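Local coordinates for uncharacterized protein DUF1234 (Pectobacterium atrosepticum SCRI1043, PDB 3BDV) that is probably a serine hydrolase of the alpha/beta-hydrolase fold, with calcium bound in the crystal, though its substrate is not known, at residues I79-G84 with M103-A108. Numbering follows the deposited sequence.
Sequences IGHSFG and MLVAPA
Gly-80 is gripped from both ends by the neighbouring parallel strand. Gly-80 N donates to Met-103 O at 2.9 Å, almost in line with the carbonyl. Gly-80 O accepts from Val-105 N, also at 2.9 Å. A third bond, Ser-82 N to Val-105 O at 3.1 Å, carries the pairing one residue past the end of strand 76-81. The two segments stay close past the strand ends, with Ser-82 CA 3.0 Å from Ala-106 O in a CA-H...O contact. This backbone seam is the tight part of the contact. Side chains meet more loosely: Ile-79 CG1 lies 4.4 Å from Met-103 CB, and Ser-82 OG comes no nearer than 3.9 Å to Ala-108 CB. Leu-104 turns to the other face, toward helix 83-93. No touching residue is exposed, so the looser side is still buried.

At the strand end the His-81 ring has CG anti to the backbone N (chi1 -180°), which brings His-81 CD2 to 3.4 Å from Val-105 O and near Ala-106 CB. Its NE2 bonds to the backbone O of His-163. Ser-82 CB sits over the centre of one face of this ring.

Ser-82 has positive phi (58°) between strand and helix, and Gly-80, Ser-82 and Gly-84 fit the GxSxG nucleophile elbow of a beta-alpha-beta unit. The bonds pin the backbone on the strand side of Ser-82 and may steady this strained turn, consistent with Ser-82 being the nucleophile of a serine hydrolase.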
ATOM      1  N   ILE A  79       2.195   1.779  -2.131  1.00 16.91           N
ATOM      2  CA  ILE A  79       2.112   0.666  -1.133  1.00 16.83           C
ATOM      3  C   ILE A  79       1.533   1.340   0.123  1.00 20.50           C
ATOM      4  O   ILE A  79       2.218   2.072   0.880  1.00 19.63           O
ATOM      5  CB  ILE A  79       3.465   0.014  -0.862  1.00 18.08           C
ATOM      6  CG1 ILE A  79       4.110  -0.579  -2.119  1.00 18.45           C
ATOM      7  CG2 ILE A  79       3.341  -1.039   0.265  1.00 18.69           C
ATOM      8  CD1 ILE A  79       5.559  -1.040  -1.958  1.00 21.02           C
ATOM      9  N   GLY A  80       0.231   1.140   0.313  1.00 18.93           N
ATOM     10  CA  GLY A  80      -0.504   1.816   1.359  1.00 17.87           C
ATOM     11  C   GLY A  80      -0.861   0.978   2.582  1.00 18.97           C
ATOM     12  O   GLY A  80      -1.109  -0.200   2.453  1.00 19.40           O
ATOM     13  N   HIS A  81      -0.977   1.617   3.739  1.00 20.51           N
ATOM     14  CA  HIS A  81      -1.478   0.950   4.937  1.00 21.37           C
ATOM     15  C   HIS A  81      -2.679   1.706   5.486  1.00 19.73           C
ATOM     16  O   HIS A  81      -2.586   2.907   5.727  1.00 18.70           O
ATOM     17  CB  HIS A  81      -0.383   0.872   6.028  1.00 19.76           C
ATOM     18  CG  HIS A  81      -0.816   0.191   7.297  1.00 19.05           C
ATOM     19  ND1 HIS A  81      -0.699   0.769   8.542  1.00 21.32           N
ATOM     20  CD2 HIS A  81      -1.398  -1.015   7.499  1.00 19.15           C
ATOM     21  CE1 HIS A  81      -1.174  -0.058   9.456  1.00 24.40           C
ATOM     22  NE2 HIS A  81      -1.588  -1.162   8.851  1.00 19.00           N
ATOM     23  N   SER A  82      -3.789   1.006   5.719  1.00 21.95           N
ATOM     24  CA  SER A  82      -4.931   1.589   6.450  1.00 21.58           C
ATOM     25  C   SER A  82      -5.487   2.872   5.774  1.00 22.21           C
ATOM     26  O   SER A  82      -5.882   2.838   4.606  1.00 21.75           O
ATOM     27  CB  SER A  82      -4.551   1.788   7.918  1.00 25.17           C
ATOM     28  OG  SER A  82      -5.736   1.910   8.722  1.00 24.59           O
ATOM     29  N   PHE A  83      -5.482   4.019   6.465  1.00 18.61           N
ATOM     30  CA  PHE A  83      -5.882   5.244   5.817  1.00 18.47           C
ATOM     31  C   PHE A  83      -5.047   5.560   4.574  1.00 18.06           C
ATOM     32  O   PHE A  83      -5.565   6.084   3.587  1.00 19.31           O
ATOM     33  CB  PHE A  83      -5.868   6.416   6.802  1.00 18.31           C
ATOM     34  CG  PHE A  83      -6.556   7.645   6.276  1.00 16.05           C
ATOM     35  CD1 PHE A  83      -7.938   7.746   6.310  1.00 19.97           C
ATOM     36  CD2 PHE A  83      -5.834   8.737   5.868  1.00 23.96           C
ATOM     37  CE1 PHE A  83      -8.594   8.925   5.845  1.00 20.36           C
ATOM     38  CE2 PHE A  83      -6.463   9.884   5.407  1.00 20.75           C
ATOM     39  CZ  PHE A  83      -7.846   9.983   5.417  1.00 23.17           C
ATOM     40  N   GLY A  84      -3.756   5.266   4.635  1.00 19.64           N
ATOM     41  CA  GLY A  84      -2.884   5.405   3.477  1.00 20.05           C
ATOM     42  C   GLY A  84      -3.357   4.597   2.286  1.00 19.94           C
ATOM     43  O   GLY A  84      -3.243   5.057   1.152  1.00 21.48           O
HETATM   44  N   MSE A 103      -0.804  -1.552  -3.953  1.00 16.76           N
HETATM   45  CA  MSE A 103      -0.823  -2.618  -2.936  1.00 18.11           C
HETATM   46  C   MSE A 103      -1.458  -2.009  -1.709  1.00 18.37           C
HETATM   47  O   MSE A 103      -0.920  -1.024  -1.166  1.00 19.92           O
HETATM   48  CB  MSE A 103       0.602  -3.112  -2.631  1.00 20.21           C
HETATM   49  CG  MSE A 103       0.668  -4.034  -1.514  1.00 18.54           C
HETATM   50 SE   MSE A 103       2.373  -4.997  -1.602  0.75 19.80          SE
HETATM   51  CE  MSE A 103       2.454  -5.704   0.142  1.00 21.54           C
ATOM     52  N   LEU A 104      -2.605  -2.552  -1.309  1.00 16.97           N
ATOM     53  CA  LEU A 104      -3.469  -2.027  -0.231  1.00 18.53           C
ATOM     54  C   LEU A 104      -3.387  -3.002   0.938  1.00 18.98           C
ATOM     55  O   LEU A 104      -3.939  -4.083   0.924  1.00 22.01           O
ATOM     56  CB  LEU A 104      -4.918  -1.859  -0.681  1.00 20.12           C
ATOM     57  CG  LEU A 104      -5.074  -1.033  -1.941  1.00 18.15           C
ATOM     58  CD1 LEU A 104      -6.535  -0.868  -2.478  1.00 22.94           C
ATOM     59  CD2 LEU A 104      -4.417   0.341  -1.732  1.00 22.77           C
ATOM     60  N   VAL A 105      -2.699  -2.578   1.986  1.00 17.77           N
ATOM     61  CA  VAL A 105      -2.468  -3.467   3.100  1.00 17.84           C
ATOM     62  C   VAL A 105      -3.328  -3.005   4.266  1.00 18.72           C
ATOM     63  O   VAL A 105      -3.158  -1.889   4.753  1.00 19.19           O
ATOM     64  CB  VAL A 105      -0.987  -3.446   3.535  1.00 18.98           C
ATOM     65  CG1 VAL A 105      -0.793  -4.398   4.791  1.00 18.28           C
ATOM     66  CG2 VAL A 105      -0.065  -3.813   2.342  1.00 20.55           C
ATOM     67  N   ALA A 106      -4.259  -3.852   4.683  1.00 18.32           N
ATOM     68  CA  ALA A 106      -5.207  -3.493   5.767  1.00 20.35           C
ATOM     69  C   ALA A 106      -5.899  -2.152   5.459  1.00 19.30           C
ATOM     70  O   ALA A 106      -5.913  -1.227   6.278  1.00 19.69           O
ATOM     71  CB  ALA A 106      -4.524  -3.466   7.161  1.00 17.82           C
ATOM     72  N   PRO A 107      -6.525  -2.052   4.279  1.00 17.99           N
ATOM     73  CA  PRO A 107      -7.298  -0.846   4.013  1.00 19.04           C
ATOM     74  C   PRO A 107      -8.370  -0.722   5.084  1.00 18.81           C
ATOM     75  O   PRO A 107      -8.950  -1.727   5.494  1.00 20.26           O
ATOM     76  CB  PRO A 107      -7.918  -1.119   2.649  1.00 22.25           C
ATOM     77  CG  PRO A 107      -8.033  -2.476   2.568  1.00 21.75           C
ATOM     78  CD  PRO A 107      -6.809  -3.070   3.257  1.00 21.05           C
ATOM     79  N   ALA A 108      -8.620   0.498   5.549  1.00 19.37           N
ATOM     80  CA  ALA A 108      -9.658   0.703   6.528  1.00 19.84           C
ATOM     81  C   ALA A 108     -11.041   0.790   5.831  1.00 19.55           C
ATOM     82  O   ALA A 108     -11.131   1.265   4.717  1.00 20.30           O
ATOM     83  CB  ALA A 108      -9.350   1.967   7.344  1.00 19.97           C
TER